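Local coordinates for protein Ac-ASP-7 (PDB 3S6S) that is of unknown function but, as a secreted hookworm protein of the SCP/TAPS family, probably takes part in the interaction between parasite and host, at residues K166-E171 with C175-A180. Sequence-based numbering, arbitrary orientation.
Sequences KGSTCE and CYTFFA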
ATOM      1  N   LYS A 166      16.050  -9.243   4.509  1.00 49.24           N
ATOM      2  CA  LYS A 166      16.843 -10.405   4.123  1.00 51.71           C
ATOM      3  C   LYS A 166      16.551 -10.959   2.726  1.00 52.73           C
ATOM      4  O   LYS A 166      17.313 -10.707   1.781  1.00 54.67           O
ATOM      5  CB  LYS A 166      16.719 -11.511   5.180  1.00 47.33           C
ATOM      6  N   GLY A 167      15.461 -11.712   2.589  1.00 45.97           N
ATOM      7  CA  GLY A 167      15.296 -12.570   1.417  1.00 46.44           C
ATOM      8  C   GLY A 167      14.537 -11.979   0.245  1.00 41.83           C
ATOM      9  O   GLY A 167      13.450 -12.449  -0.106  1.00 43.43           O
ATOM     10  N   SER A 168      15.116 -10.970  -0.388  1.00 38.64           N
ATOM     11  CA  SER A 168      14.347 -10.158  -1.317  1.00 40.10           C
ATOM     12  C   SER A 168      14.653 -10.381  -2.802  1.00 38.51           C
ATOM     13  O   SER A 168      15.810 -10.510  -3.196  1.00 40.83           O
ATOM     14  CB  SER A 168      14.515  -8.675  -0.952  1.00 40.35           C
ATOM     15  OG  SER A 168      14.307  -8.492   0.437  1.00 40.79           O
ATOM     16  N   THR A 169      13.595 -10.416  -3.610  1.00 37.61           N
ATOM     17  CA  THR A 169      13.691 -10.432  -5.069  1.00 37.48           C
ATOM     18  C   THR A 169      13.406  -9.038  -5.597  1.00 36.59           C
ATOM     19  O   THR A 169      12.401  -8.428  -5.240  1.00 38.33           O
ATOM     20  CB  THR A 169      12.617 -11.346  -5.711  1.00 35.88           C
ATOM     21  OG1 THR A 169      12.703 -12.662  -5.168  1.00 35.00           O
ATOM     22  CG2 THR A 169      12.773 -11.409  -7.233  1.00 34.07           C
ATOM     23  N   CYS A 170      14.285  -8.538  -6.451  1.00 37.30           N
ATOM     24  CA  CYS A 170      14.043  -7.286  -7.151  1.00 34.74           C
ATOM     25  C   CYS A 170      13.311  -7.587  -8.453  1.00 39.14           C
ATOM     26  O   CYS A 170      13.782  -8.381  -9.255  1.00 37.74           O
ATOM     27  CB  CYS A 170      15.370  -6.616  -7.472  1.00 34.04           C
ATOM     28  SG  CYS A 170      15.199  -5.278  -8.623  1.00 35.37           S
ATOM     29  N   GLU A 171      12.162  -6.970  -8.681  1.00 40.56           N
ATOM     30  CA  GLU A 171      11.435  -7.322  -9.885  1.00 40.98           C
ATOM     31  C   GLU A 171      11.264  -6.223 -10.920  1.00 45.65           C
ATOM     32  O   GLU A 171      11.855  -6.294 -12.002  1.00 56.25           O
ATOM     33  CB  GLU A 171      10.113  -8.019  -9.583  1.00 37.86           C
ATOM     34  CG  GLU A 171      10.133  -9.488 -10.023  1.00 41.29           C
ATOM     35  CD  GLU A 171      11.205  -9.785 -11.086  1.00 39.63           C
ATOM     36  OE1 GLU A 171      11.315  -9.018 -12.074  1.00 37.11           O
ATOM     37  OE2 GLU A 171      11.951 -10.778 -10.919  1.00 37.55           O
ATOM     38  N   CYS A 175      11.814  -4.063  -4.585  1.00 36.47           N
ATOM     39  CA  CYS A 175      12.219  -5.199  -3.757  1.00 32.52           C
ATOM     40  C   CYS A 175      10.994  -5.886  -3.152  1.00 33.14           C
ATOM     41  O   CYS A 175      10.077  -5.226  -2.667  1.00 35.53           O
ATOM     42  CB  CYS A 175      13.155  -4.741  -2.640  1.00 32.62           C
ATOM     43  SG  CYS A 175      14.674  -3.940  -3.224  1.00 35.50           S
ATOM     44  N   TYR A 176      10.967  -7.209  -3.198  1.00 34.01           N
ATOM     45  CA  TYR A 176       9.873  -7.964  -2.593  1.00 34.88           C
ATOM     46  C   TYR A 176      10.397  -8.974  -1.578  1.00 34.61           C
ATOM     47  O   TYR A 176      11.275  -9.777  -1.887  1.00 36.06           O
ATOM     48  CB  TYR A 176       9.055  -8.693  -3.664  1.00 28.85           C
ATOM     49  CG  TYR A 176       8.263  -7.788  -4.579  1.00 28.93           C
ATOM     50  CD1 TYR A 176       8.851  -7.201  -5.701  1.00 34.75           C
ATOM     51  CD2 TYR A 176       6.928  -7.521  -4.332  1.00 29.11           C
ATOM     52  CE1 TYR A 176       8.125  -6.378  -6.547  1.00 29.47           C
ATOM     53  CE2 TYR A 176       6.201  -6.696  -5.165  1.00 31.91           C
ATOM     54  CZ  TYR A 176       6.807  -6.135  -6.278  1.00 30.60           C
ATOM     55  OH  TYR A 176       6.077  -5.318  -7.107  1.00 29.72           O
ATOM     56  N   THR A 177       9.873  -8.924  -0.361  1.00 32.12           N
ATOM     57  CA  THR A 177      10.142  -9.983   0.594  1.00 32.19           C
ATOM     58  C   THR A 177       8.833 -10.502   1.169  1.00 29.06           C
ATOM     59  O   THR A 177       7.859  -9.772   1.227  1.00 32.41           O
ATOM     60  CB  THR A 177      11.095  -9.539   1.715  1.00 33.88           C
ATOM     61  OG1 THR A 177      11.251 -10.616   2.644  1.00 40.40           O
ATOM     62  CG2 THR A 177      10.540  -8.333   2.453  1.00 33.44           C
ATOM     63  N   PHE A 178       8.815 -11.765   1.572  1.00 29.25           N
ATOM     64  CA  PHE A 178       7.629 -12.377   2.146  1.00 33.04           C
ATOM     65  C   PHE A 178       7.852 -12.685   3.610  1.00 36.31           C
ATOM     66  O   PHE A 178       6.997 -13.265   4.271  1.00 36.87           O
ATOM     67  CB  PHE A 178       7.255 -13.657   1.394  1.00 36.48           C
ATOM     68  CG  PHE A 178       6.864 -13.418  -0.031  1.00 34.10           C
ATOM     69  CD1 PHE A 178       7.814 -13.465  -1.044  1.00 32.69           C
ATOM     70  CD2 PHE A 178       5.555 -13.112  -0.355  1.00 30.42           C
ATOM     71  CE1 PHE A 178       7.466 -13.222  -2.355  1.00 26.00           C
ATOM     72  CE2 PHE A 178       5.195 -12.886  -1.648  1.00 30.08           C
ATOM     73  CZ  PHE A 178       6.161 -12.943  -2.662  1.00 30.62           C
ATOM     74  N   PHE A 179       9.011 -12.285   4.115  1.00 39.38           N
ATOM     75  CA  PHE A 179       9.372 -12.578   5.494  1.00 44.23           C
ATOM     76  C   PHE A 179      10.127 -11.393   6.104  1.00 45.78           C
ATOM     77  O   PHE A 179      11.315 -11.481   6.423  1.00 52.49           O
ATOM     78  CB  PHE A 179      10.175 -13.885   5.550  1.00 47.35           C
ATOM     79  CG  PHE A 179       9.465 -15.062   4.894  1.00 49.23           C
ATOM     80  CD1 PHE A 179       9.922 -15.590   3.690  1.00 42.00           C
ATOM     81  CD2 PHE A 179       8.328 -15.624   5.480  1.00 48.50           C
ATOM     82  CE1 PHE A 179       9.272 -16.662   3.088  1.00 45.03           C
ATOM     83  CE2 PHE A 179       7.668 -16.693   4.878  1.00 47.58           C
ATOM     84  CZ  PHE A 179       8.140 -17.210   3.680  1.00 48.97           C
ATOM     85  N   ALA A 180       9.421 -10.273   6.226  1.00 42.99           N
ATOM     86  CA  ALA A 180       9.960  -9.057   6.828  1.00 45.12           C
ATOM     87  C   ALA A 180       9.680  -9.050   8.330  1.00 51.05           C
ATOM     88  O   ALA A 180      10.332  -8.342   9.097  1.00 50.09           O
ATOM     89  CB  ALA A 180       9.344  -7.821   6.162  1.00 35.99           C
TER
HETATM   90  O   HOH W   1      10.899 -13.290   0.925  1.00 35.40           O
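T169 and Y176 form an antiparallel hydrogen-bonded pair. T169 N donates to Y176 O at 3.0 Å. Y176 N returns the bond to T169 O at 2.8 Å. The next pair, C170 with C175, is non-hydrogen-bonded, with CA atoms 4.4 Å apart. Beyond the strands, a water bridges the two segments: it donates to G167 O and accepts from F178 N at 2.7 Å. An inverse gamma turn centred on G167, with a weak bond from S168 N to K166 O, precedes the strand. The two strands make a small beta hairpin in the cysteine-rich C-terminal part of this SCP/TAPS protein. C170 and C175 point to the same face, yet are not bonded to each other. Their disulfides run to C156 and C162, tying both strands to the preceding loop. T169 and Y176 project from the other face. The Y176 ring has T169 O at its edge, 3.8 Å from CD1, and E171 CB approaches CE1 obliquely at 4.0 Å. The Y176 side chain also touches V51 of strand 51-53. S168 OG lies 3.6 Å from T177 CB, but its hydrogen bonds go to Y165 O and Y48 OH. With chi1 at 177°, T177 OG1 stands opposite its own backbone N and accepts from F179 N at 3.2 Å. This nearly straight bond, 169° at the hydrogen, closes an ST turn where the chain leaves the hairpin.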